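Local coordinates for protein MpaA (PDB 5HXD) that probably cleaves the gamma-D-glutamyl-diaminopimelate amide bond of murein tripeptide with one zinc ion per subunit, as a homodimeric M14-family peptidase of peptidoglycan degradation, at residues Asn105-Tyr113 / Val124-Gly133; Glu170-Leu181 / Tyr223-Trp233. One frame throughout, in Å; residues are numbered along the deposited sequence.

Contact 1. Residues Asn105-Tyr113 / Val124-Gly133; sequences NWKEGETVY and VVLLTGDKPG
Trp106 turns CG away from its own N (chi1 -176°) and lays its indole against the loop Thr128-Pro132, while a chi1 of 66° at Thr128 places OG1 between its own N and carbonyl carbon, facing Lys107. The indole is held in two ways. Its NE1 donates to Thr128 O at 3.0 Å, the acceptor lying near the ring plane but the bond bent (142° at the hydrogen). Over one face sits Pro132, whose CD is 3.7 Å from the centroid of the six-membered ring in a CH-pi contact. Thr128 makes two further bonds to 105-113: OG1 donates to Lys107 O at 2.8 Å, and its backbone N to Gly109 O. Beyond it the strands 110-113 and 124-127 pair as an antiparallel hairpin, Thr111 and Leu126 exchanging two nearly straight backbone bonds. On the face carrying Thr111, the Tyr113 ring lies against Val124, whose CB is 3.9 Å from the ring centroid, while Leu126 CG meets the ring edge at 3.5 Å from CE2. The Tyr113 side chain lies about 8 Å from the zinc ion. Thr128 O takes a second donor, Asn100 ND2, so the hairpin base is held by polar bonds to backbone carbonyls, whereas the Tyr113 end packs through apolar groups and meets Gly11 of the second subunit.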
loop_
_atom_site.group_PDB
_atom_site.type_symbol
_atom_site.label_atom_id
_atom_site.label_comp_id
_atom_site.label_asym_id
_atom_site.label_seq_id
_atom_site.Cartn_x
_atom_site.Cartn_y
_atom_site.Cartn_z
ATOM N N ASN A 105 -5.661 -19.062 21.591
ATOM C CA ASN A 105 -4.211 -19.275 21.601
ATOM C C ASN A 105 -3.366 -18.003 21.619
ATOM O O ASN A 105 -2.167 -18.080 21.364
ATOM C CB ASN A 105 -3.791 -20.115 20.395
ATOM C CG ASN A 105 -3.953 -19.377 19.086
ATOM O OD1 ASN A 105 -4.539 -18.294 19.032
ATOM N ND2 ASN A 105 -3.454 -19.969 18.012
ATOM N N TRP A 106 -3.996 -16.857 21.904
ATOM C CA TRP A 106 -3.315 -15.558 21.962
ATOM C C TRP A 106 -2.271 -15.536 23.057
ATOM O O TRP A 106 -2.551 -15.904 24.195
ATOM C CB TRP A 106 -4.312 -14.405 22.197
ATOM C CG TRP A 106 -3.659 -13.016 22.169
ATOM C CD1 TRP A 106 -3.511 -12.198 21.073
ATOM C CD2 TRP A 106 -3.069 -12.306 23.270
ATOM N NE1 TRP A 106 -2.864 -11.038 21.422
ATOM C CE2 TRP A 106 -2.580 -11.075 22.762
ATOM C CE3 TRP A 106 -2.896 -12.592 24.631
ATOM C CZ2 TRP A 106 -1.933 -10.128 23.574
ATOM C CZ3 TRP A 106 -2.244 -11.646 25.438
ATOM C CH2 TRP A 106 -1.775 -10.429 24.901
ATOM N N LYS A 107 -1.072 -15.086 22.707
ATOM C CA LYS A 107 0.031 -14.974 23.660
ATOM C C LYS A 107 0.630 -13.581 23.695
ATOM O O LYS A 107 0.922 -12.990 22.657
ATOM C CB LYS A 107 1.125 -15.996 23.335
ATOM C CG LYS A 107 0.764 -17.417 23.781
ATOM C CD LYS A 107 0.338 -17.434 25.251
ATOM C CE LYS A 107 0.223 -18.850 25.795
ATOM N NZ LYS A 107 0.511 -18.875 27.263
ATOM N N GLU A 108 0.808 -13.067 24.907
ATOM C CA GLU A 108 1.410 -11.750 25.133
ATOM C C GLU A 108 2.876 -11.712 24.737
ATOM O O GLU A 108 3.522 -12.743 24.683
ATOM C CB GLU A 108 1.275 -11.358 26.609
ATOM C CG GLU A 108 1.640 -9.913 26.932
ATOM C CD GLU A 108 1.648 -9.624 28.426
ATOM O OE1 GLU A 108 0.658 -9.978 29.101
ATOM O OE2 GLU A 108 2.647 -9.050 28.926
ATOM N N GLY A 109 3.402 -10.521 24.473
ATOM C CA GLY A 109 4.836 -10.335 24.302
ATOM C C GLY A 109 5.222 -10.070 22.863
ATOM O O GLY A 109 4.655 -9.202 22.204
ATOM N N GLU A 110 6.170 -10.841 22.355
ATOM C CA GLU A 110 6.738 -10.534 21.058
ATOM C C GLU A 110 6.469 -11.593 19.990
ATOM O O GLU A 110 6.259 -12.770 20.282
ATOM C CB GLU A 110 8.246 -10.308 21.203
ATOM C CG GLU A 110 8.620 -9.039 21.959
ATOM C CD GLU A 110 10.126 -8.902 22.191
ATOM O OE1 GLU A 110 10.923 -9.498 21.432
ATOM O OE2 GLU A 110 10.516 -8.202 23.149
ATOM N N THR A 111 6.458 -11.149 18.742
ATOM C CA THR A 111 6.317 -12.051 17.619
ATOM C C THR A 111 7.372 -11.623 16.623
ATOM O O THR A 111 7.786 -10.473 16.641
ATOM C CB THR A 111 4.890 -12.007 17.012
ATOM O OG1 THR A 111 4.789 -12.929 15.924
ATOM C CG2 THR A 111 4.552 -10.612 16.513
ATOM N N VAL A 112 7.831 -12.545 15.782
ATOM C CA VAL A 112 8.900 -12.254 14.820
ATOM C C VAL A 112 8.505 -12.666 13.403
ATOM O O VAL A 112 8.026 -13.769 13.180
ATOM C CB VAL A 112 10.239 -12.960 15.198
ATOM C CG1 VAL A 112 10.903 -12.275 16.395
ATOM C CG2 VAL A 112 10.035 -14.465 15.455
ATOM N N TYR A 113 8.691 -11.762 12.451
ATOM C CA TYR A 113 8.400 -12.061 11.063
ATOM C C TYR A 113 9.705 -12.085 10.261
ATOM O O TYR A 113 10.776 -11.748 10.780
ATOM C CB TYR A 113 7.383 -11.053 10.486
ATOM C CG TYR A 113 7.851 -9.608 10.311
ATOM C CD1 TYR A 113 8.347 -9.161 9.098
ATOM C CD2 TYR A 113 7.763 -8.686 11.350
ATOM C CE1 TYR A 113 8.760 -7.861 8.930
ATOM C CE2 TYR A 113 8.173 -7.374 11.185
ATOM C CZ TYR A 113 8.676 -6.968 9.972
ATOM O OH TYR A 113 9.103 -5.659 9.775
ATOM N N VAL A 124 12.799 -10.195 12.925
ATOM C CA VAL A 124 12.243 -8.861 13.128
ATOM C C VAL A 124 11.099 -8.854 14.144
ATOM O O VAL A 124 10.034 -9.432 13.912
ATOM C CB VAL A 124 11.734 -8.264 11.828
ATOM C CG1 VAL A 124 11.430 -6.786 12.037
ATOM C CG2 VAL A 124 12.765 -8.472 10.723
ATOM N N VAL A 125 11.322 -8.170 15.263
ATOM C CA VAL A 125 10.390 -8.200 16.389
ATOM C C VAL A 125 9.179 -7.269 16.204
ATOM O O VAL A 125 9.315 -6.122 15.762
ATOM C CB VAL A 125 11.128 -7.849 17.716
ATOM C CG1 VAL A 125 10.144 -7.664 18.875
ATOM C CG2 VAL A 125 12.131 -8.926 18.056
ATOM N N LEU A 126 7.993 -7.798 16.523
ATOM C CA LEU A 126 6.771 -7.002 16.623
ATOM C C LEU A 126 6.057 -7.310 17.929
ATOM O O LEU A 126 6.395 -8.269 18.616
ATOM C CB LEU A 126 5.841 -7.265 15.436
ATOM C CG LEU A 126 6.255 -6.750 14.050
ATOM C CD1 LEU A 126 5.162 -6.975 13.015
ATOM C CD2 LEU A 126 6.619 -5.286 14.112
ATOM N N LEU A 127 5.066 -6.496 18.270
ATOM C CA LEU A 127 4.244 -6.730 19.465
ATOM C C LEU A 127 2.884 -7.472 19.183
ATOM O O LEU A 127 2.300 -7.360 18.096
ATOM C CB LEU A 127 3.982 -5.385 20.160
ATOM C CG LEU A 127 5.145 -4.565 20.735
ATOM C CD1 LEU A 127 4.602 -3.289 21.299
ATOM C CD2 LEU A 127 5.850 -5.317 21.831
ATOM N N THR A 128 2.378 -8.226 20.161
ATOM C CA THR A 128 1.120 -8.957 19.959
ATOM C C THR A 128 -0.091 -8.223 20.553
ATOM O O THR A 128 -1.221 -8.720 20.479
ATOM C CB THR A 128 1.171 -10.395 20.567
ATOM O OG1 THR A 128 1.270 -10.331 21.998
ATOM C CG2 THR A 128 2.342 -11.200 20.005
ATOM N N GLY A 129 0.143 -7.042 21.129
ATOM C CA GLY A 129 -0.902 -6.311 21.830
ATOM C C GLY A 129 -0.727 -6.466 23.326
ATOM O O GLY A 129 -0.136 -7.433 23.800
ATOM N N ASP A 130 -1.202 -5.500 24.096
ATOM C CA ASP A 130 -1.041 -5.606 25.542
ATOM C C ASP A 130 -2.209 -6.404 26.117
ATOM O O ASP A 130 -2.243 -6.714 27.304
ATOM C CB ASP A 130 -0.936 -4.223 26.203
ATOM C CG ASP A 130 -2.069 -3.296 25.814
ATOM O OD1 ASP A 130 -3.263 -3.675 25.957
ATOM O OD2 ASP A 130 -1.761 -2.169 25.385
ATOM N N LYS A 131 -3.167 -6.730 25.265
ATOM C CA LYS A 131 -4.221 -7.644 25.661
ATOM C C LYS A 131 -4.808 -8.279 24.406
ATOM O O LYS A 131 -4.705 -7.702 23.320
ATOM C CB LYS A 131 -5.290 -6.908 26.475
ATOM C CG LYS A 131 -6.032 -5.850 25.684
ATOM C CD LYS A 131 -7.129 -5.196 26.497
ATOM C CE LYS A 131 -8.092 -4.449 25.569
ATOM N NZ LYS A 131 -9.178 -3.707 26.295
ATOM N N PRO A 132 -5.407 -9.481 24.545
ATOM C CA PRO A 132 -6.091 -10.158 23.432
ATOM C C PRO A 132 -7.050 -9.231 22.725
ATOM O O PRO A 132 -7.932 -8.690 23.391
ATOM C CB PRO A 132 -6.856 -11.298 24.118
ATOM C CG PRO A 132 -6.791 -11.000 25.589
ATOM C CD PRO A 132 -5.492 -10.274 25.779
ATOM N N GLY A 133 -6.876 -9.023 21.422
ATOM C CA GLY A 133 -7.761 -8.130 20.693
ATOM C C GLY A 133 -7.586 -6.666 21.070
ATOM O O GLY A 133 -8.535 -5.893 20.947
#

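Contact 2. Residues Glu170-Leu181 / Tyr223-Trp233; sequences ELGEWLAQAFEL and YLFAMANLLRW
Trp174 and Trp233 meet edge to face, the Trp233 edge directed at the Trp174 face with the five-membered ring centroids 4.4 Å apart and the planes at 63°. Both have CG opposite N (chi1 -177° and 177°), and the two side chains run past each other in opposite directions. Leu171 CD1 sits over the centre of the Trp233 ring system, 3.5 Å from the centroid of its five-membered ring, and the far edge of Trp174 reaches Ala226 O and Asn229 CB, with CH2 3.5 Å from that oxygen. Packing is just as close at the other end of helix 170-178. Ala226 CB lies over the middle of the Phe179 ring, 3.5 Å from its centroid, and the Phe179 edge is turned to the face of Tyr223; Met227 SD adds a Met-aromatic contact at the Phe179 edge. Between these ends Leu175 and Leu230 touch through their CD2 atoms at 3.8 Å, facing Val154 and Phe156 of the central sheet. Against this buried set of Leu171, Leu175, Phe179, Ala226 and Leu230, the partly exposed rim is looser: Glu170 CG only approaches Trp233 CZ2, at 4.0 Å. No hydrogen bond joins the two segments. A Schellman motif at Glu180 ends the first helix and turns the chain toward strand 183-184. Helices 170-178 and 224-230 run roughly antiparallel, their axes approaching to 10.3 Å, with Trp233 closing a type I turn that starts at Leu230; they pack beside the mixed sheet in the alpha/beta fold of M14 zinc carboxypeptidases.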
loop_
_atom_site.group_PDB
_atom_site.type_symbol
_atom_site.label_atom_id
_atom_site.label_comp_id
_atom_site.label_asym_id
_atom_site.label_seq_id
_atom_site.Cartn_x
_atom_site.Cartn_y
_atom_site.Cartn_z
ATOM N N GLU A 170 -13.972 -27.074 -1.339
ATOM C CA GLU A 170 -14.147 -26.744 -2.751
ATOM C C GLU A 170 -13.535 -25.386 -3.124
ATOM O O GLU A 170 -12.799 -25.250 -4.119
ATOM C CB GLU A 170 -15.635 -26.758 -3.106
ATOM C CG GLU A 170 -15.928 -26.476 -4.568
ATOM C CD GLU A 170 -17.407 -26.500 -4.873
ATOM O OE1 GLU A 170 -18.188 -26.804 -3.946
ATOM O OE2 GLU A 170 -17.788 -26.208 -6.029
ATOM N N LEU A 171 -13.869 -24.384 -2.319
ATOM C CA LEU A 171 -13.391 -23.030 -2.511
ATOM C C LEU A 171 -11.868 -23.027 -2.471
ATOM O O LEU A 171 -11.210 -22.340 -3.254
ATOM C CB LEU A 171 -13.986 -22.122 -1.436
ATOM C CG LEU A 171 -13.791 -20.617 -1.531
ATOM C CD1 LEU A 171 -13.920 -20.154 -2.970
ATOM C CD2 LEU A 171 -14.830 -19.950 -0.661
ATOM N N GLY A 172 -11.325 -23.841 -1.573
ATOM C CA GLY A 172 -9.890 -23.995 -1.442
ATOM C C GLY A 172 -9.245 -24.568 -2.687
ATOM O O GLY A 172 -8.144 -24.151 -3.074
ATOM N N GLU A 173 -9.924 -25.528 -3.315
ATOM C CA GLU A 173 -9.424 -26.138 -4.545
ATOM C C GLU A 173 -9.763 -25.267 -5.755
ATOM O O GLU A 173 -9.028 -25.256 -6.739
ATOM C CB GLU A 173 -9.976 -27.563 -4.705
ATOM C CG GLU A 173 -9.476 -28.483 -3.594
ATOM C CD GLU A 173 -9.909 -29.927 -3.720
ATOM O OE1 GLU A 173 -11.113 -30.229 -3.520
ATOM O OE2 GLU A 173 -9.019 -30.762 -3.991
ATOM N N TRP A 174 -10.861 -24.525 -5.675
ATOM C CA TRP A 174 -11.137 -23.518 -6.682
ATOM C C TRP A 174 -10.031 -22.477 -6.682
ATOM O O TRP A 174 -9.483 -22.142 -7.734
ATOM C CB TRP A 174 -12.479 -22.833 -6.445
ATOM C CG TRP A 174 -12.769 -21.852 -7.531
ATOM C CD1 TRP A 174 -13.384 -22.109 -8.716
ATOM C CD2 TRP A 174 -12.421 -20.459 -7.554
ATOM N NE1 TRP A 174 -13.451 -20.967 -9.475
ATOM C CE2 TRP A 174 -12.866 -19.938 -8.785
ATOM C CE3 TRP A 174 -11.777 -19.602 -6.656
ATOM C CZ2 TRP A 174 -12.689 -18.596 -9.142
ATOM C CZ3 TRP A 174 -11.599 -18.263 -7.015
ATOM C CH2 TRP A 174 -12.057 -17.777 -8.244
ATOM N N LEU A 175 -9.715 -21.961 -5.496
ATOM C CA LEU A 175 -8.717 -20.904 -5.351
ATOM C C LEU A 175 -7.377 -21.374 -5.879
ATOM O O LEU A 175 -6.674 -20.630 -6.569
ATOM C CB LEU A 175 -8.589 -20.471 -3.880
ATOM C CG LEU A 175 -9.725 -19.622 -3.293
ATOM C CD1 LEU A 175 -9.664 -19.578 -1.778
ATOM C CD2 LEU A 175 -9.713 -18.216 -3.874
ATOM N N ALA A 176 -7.030 -22.619 -5.561
ATOM C CA ALA A 176 -5.736 -23.166 -5.953
ATOM C C ALA A 176 -5.620 -23.192 -7.460
ATOM O O ALA A 176 -4.591 -22.811 -8.027
ATOM C CB ALA A 176 -5.539 -24.553 -5.381
ATOM N N GLN A 177 -6.702 -23.609 -8.106
ATOM C CA GLN A 177 -6.723 -23.741 -9.551
ATOM C C GLN A 177 -6.817 -22.374 -10.226
ATOM O O GLN A 177 -6.022 -22.064 -11.114
ATOM C CB GLN A 177 -7.882 -24.648 -9.980
ATOM C CG GLN A 177 -7.430 -25.905 -10.729
ATOM C CD GLN A 177 -8.426 -27.063 -10.633
ATOM O OE1 GLN A 177 -9.462 -26.959 -9.972
ATOM N NE2 GLN A 177 -8.107 -28.176 -11.296
ATOM N N ALA A 178 -7.771 -21.557 -9.784
ATOM C CA ALA A 178 -7.991 -20.216 -10.346
ATOM C C ALA A 178 -6.792 -19.280 -10.237
ATOM O O ALA A 178 -6.604 -18.427 -11.105
ATOM C CB ALA A 178 -9.197 -19.564 -9.686
ATOM N N PHE A 179 -5.983 -19.404 -9.186
ATOM C CA PHE A 179 -4.844 -18.478 -9.018
ATOM C C PHE A 179 -3.496 -19.136 -9.344
ATOM O O PHE A 179 -2.441 -18.510 -9.211
ATOM C CB PHE A 179 -4.793 -17.915 -7.584
ATOM C CG PHE A 179 -5.786 -16.810 -7.305
ATOM C CD1 PHE A 179 -5.472 -15.491 -7.573
ATOM C CD2 PHE A 179 -7.022 -17.091 -6.739
ATOM C CE1 PHE A 179 -6.379 -14.471 -7.303
ATOM C CE2 PHE A 179 -7.929 -16.080 -6.468
ATOM C CZ PHE A 179 -7.606 -14.770 -6.752
ATOM N N GLU A 180 -3.556 -20.401 -9.757
ATOM C CA GLU A 180 -2.387 -21.254 -10.013
ATOM C C GLU A 180 -1.387 -21.297 -8.861
ATOM O O GLU A 180 -0.170 -21.211 -9.047
ATOM C CB GLU A 180 -1.698 -20.844 -11.310
ATOM C CG GLU A 180 -2.203 -21.692 -12.450
ATOM C CD GLU A 180 -1.516 -21.411 -13.740
ATOM O OE1 GLU A 180 -0.278 -21.588 -13.814
ATOM O OE2 GLU A 180 -2.236 -21.022 -14.681
ATOM N N LEU A 181 -1.936 -21.503 -7.673
ATOM C CA LEU A 181 -1.155 -21.637 -6.465
ATOM C C LEU A 181 -1.449 -22.976 -5.836
ATOM O O LEU A 181 -2.596 -23.415 -5.818
ATOM C CB LEU A 181 -1.482 -20.515 -5.482
ATOM C CG LEU A 181 -1.024 -19.139 -5.917
ATOM C CD1 LEU A 181 -1.430 -18.129 -4.866
ATOM C CD2 LEU A 181 0.483 -19.166 -6.111
ATOM N N TYR A 223 -3.792 -11.790 -12.313
ATOM C CA TYR A 223 -4.699 -12.356 -11.301
ATOM C C TYR A 223 -6.072 -11.695 -11.254
ATOM O O TYR A 223 -6.901 -12.015 -10.390
ATOM C CB TYR A 223 -4.058 -12.262 -9.907
ATOM C CG TYR A 223 -2.939 -13.246 -9.694
ATOM C CD1 TYR A 223 -2.920 -14.444 -10.373
ATOM C CD2 TYR A 223 -1.897 -12.974 -8.825
ATOM C CE1 TYR A 223 -1.904 -15.346 -10.201
ATOM C CE2 TYR A 223 -0.868 -13.876 -8.638
ATOM C CZ TYR A 223 -0.881 -15.059 -9.331
ATOM O OH TYR A 223 0.129 -15.975 -9.165
ATOM N N LEU A 224 -6.310 -10.772 -12.182
ATOM C CA LEU A 224 -7.530 -9.973 -12.160
ATOM C C LEU A 224 -8.699 -10.840 -12.556
ATOM O O LEU A 224 -9.810 -10.637 -12.080
ATOM C CB LEU A 224 -7.408 -8.763 -13.088
ATOM C CG LEU A 224 -8.572 -7.767 -13.144
ATOM C CD1 LEU A 224 -9.132 -7.520 -11.763
ATOM C CD2 LEU A 224 -8.130 -6.447 -13.778
ATOM N N PHE A 225 -8.425 -11.810 -13.428
ATOM C CA PHE A 225 -9.414 -12.779 -13.873
ATOM C C PHE A 225 -9.921 -13.563 -12.672
ATOM O O PHE A 225 -11.130 -13.595 -12.372
ATOM C CB PHE A 225 -8.810 -13.718 -14.931
ATOM C CG PHE A 225 -9.711 -14.862 -15.325
ATOM C CD1 PHE A 225 -10.700 -14.694 -16.283
ATOM C CD2 PHE A 225 -9.571 -16.122 -14.729
ATOM C CE1 PHE A 225 -11.538 -15.761 -16.637
ATOM C CE2 PHE A 225 -10.408 -17.183 -15.079
ATOM C CZ PHE A 225 -11.387 -16.999 -16.037
ATOM N N ALA A 226 -8.981 -14.189 -11.976
ATOM C CA ALA A 226 -9.309 -14.988 -10.810
ATOM C C ALA A 226 -10.004 -14.150 -9.725
ATOM O O ALA A 226 -11.046 -14.556 -9.214
ATOM C CB ALA A 226 -8.052 -15.654 -10.263
ATOM N N MET A 227 -9.446 -12.985 -9.383
ATOM C CA MET A 227 -10.031 -12.150 -8.332
ATOM C C MET A 227 -11.479 -11.763 -8.631
ATOM O O MET A 227 -12.348 -11.864 -7.760
ATOM C CB MET A 227 -9.212 -10.882 -8.110
ATOM C CG MET A 227 -9.544 -10.202 -6.778
ATOM S SD MET A 227 -9.164 -11.209 -5.316
ATOM C CE MET A 227 -7.368 -11.180 -5.362
ATOM N N ALA A 228 -11.726 -11.323 -9.862
ATOM C CA ALA A 228 -13.070 -10.985 -10.326
ATOM C C ALA A 228 -14.044 -12.161 -10.219
ATOM O O ALA A 228 -15.225 -11.972 -9.936
ATOM C CB ALA A 228 -13.014 -10.492 -11.765
ATOM N N ASN A 229 -13.557 -13.371 -10.469
ATOM C CA ASN A 229 -14.433 -14.544 -10.441
ATOM C C ASN A 229 -14.718 -14.963 -9.004
ATOM O O ASN A 229 -15.784 -15.521 -8.714
ATOM C CB ASN A 229 -13.834 -15.717 -11.229
ATOM C CG ASN A 229 -13.785 -15.455 -12.722
ATOM O OD1 ASN A 229 -14.580 -14.683 -13.256
ATOM N ND2 ASN A 229 -12.844 -16.092 -13.402
ATOM N N LEU A 230 -13.771 -14.665 -8.111
ATOM C CA LEU A 230 -13.920 -14.930 -6.680
ATOM C C LEU A 230 -15.014 -14.070 -6.050
ATOM O O LEU A 230 -15.714 -14.512 -5.133
ATOM C CB LEU A 230 -12.597 -14.695 -5.949
ATOM C CG LEU A 230 -12.663 -14.922 -4.435
ATOM C CD1 LEU A 230 -13.217 -16.315 -4.129
ATOM C CD2 LEU A 230 -11.298 -14.722 -3.792
ATOM N N LEU A 231 -15.163 -12.843 -6.546
ATOM C CA LEU A 231 -16.225 -11.952 -6.065
ATOM C C LEU A 231 -17.625 -12.501 -6.387
ATOM O O LEU A 231 -18.603 -12.094 -5.769
ATOM C CB LEU A 231 -16.063 -10.543 -6.655
ATOM C CG LEU A 231 -14.730 -9.826 -6.365
ATOM C CD1 LEU A 231 -14.440 -8.726 -7.368
ATOM C CD2 LEU A 231 -14.699 -9.253 -4.968
ATOM N N ARG A 232 -17.711 -13.427 -7.342
ATOM C CA ARG A 232 -18.997 -14.000 -7.756
ATOM C C ARG A 232 -19.038 -15.524 -7.624
ATOM O O ARG A 232 -19.807 -16.181 -8.314
ATOM C CB ARG A 232 -19.304 -13.613 -9.211
ATOM C CG ARG A 232 -18.229 -14.064 -10.204
ATOM C CD ARG A 232 -18.647 -13.867 -11.661
ATOM N NE ARG A 232 -17.727 -14.534 -12.587
ATOM C CZ ARG A 232 -17.896 -14.581 -13.907
ATOM N NH1 ARG A 232 -18.948 -13.992 -14.454
ATOM N NH2 ARG A 232 -17.013 -15.209 -14.680
ATOM N N TRP A 233 -18.206 -16.079 -6.749
ATOM C CA TRP A 233 -18.030 -17.521 -6.656
ATOM C C TRP A 233 -19.197 -18.205 -5.963
ATOM O O TRP A 233 -19.661 -17.746 -4.924
ATOM C CB TRP A 233 -16.738 -17.858 -5.915
ATOM C CG TRP A 233 -16.494 -19.356 -5.704
ATOM C CD1 TRP A 233 -15.757 -20.181 -6.503
ATOM C CD2 TRP A 233 -16.975 -20.187 -4.626
ATOM N NE1 TRP A 233 -15.751 -21.464 -5.999
ATOM C CE2 TRP A 233 -16.497 -21.493 -4.832
ATOM C CE3 TRP A 233 -17.782 -19.952 -3.493
ATOM C CZ2 TRP A 233 -16.771 -22.560 -3.980
ATOM C CZ3 TRP A 233 -18.056 -21.010 -2.635
ATOM C CH2 TRP A 233 -17.551 -22.296 -2.883
#

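Contact 1 and contact 2 lie on opposite sides of the chain's centre, about 19 Å apart at their nearest atoms, and share no helix or strand. Contact 1 is partly buried and peripheral, the two strands of one hairpin and their flanking loops; contact 2 is a buried seam between two helices distant in sequence, set against the central sheet. Their chemistry follows: backbone, threonine and indole hydrogen bonds run through contact 1 alongside its apolar packing, whereas contact 2 is made of aromatic and aliphatic contacts, with no hydrogen bond across it. Leu126 of contact 1 and Leu181 of contact 2 have side chains about 6 Å from those of the predicted zinc ligand His49 and the predicted active-site Glu210, respectively.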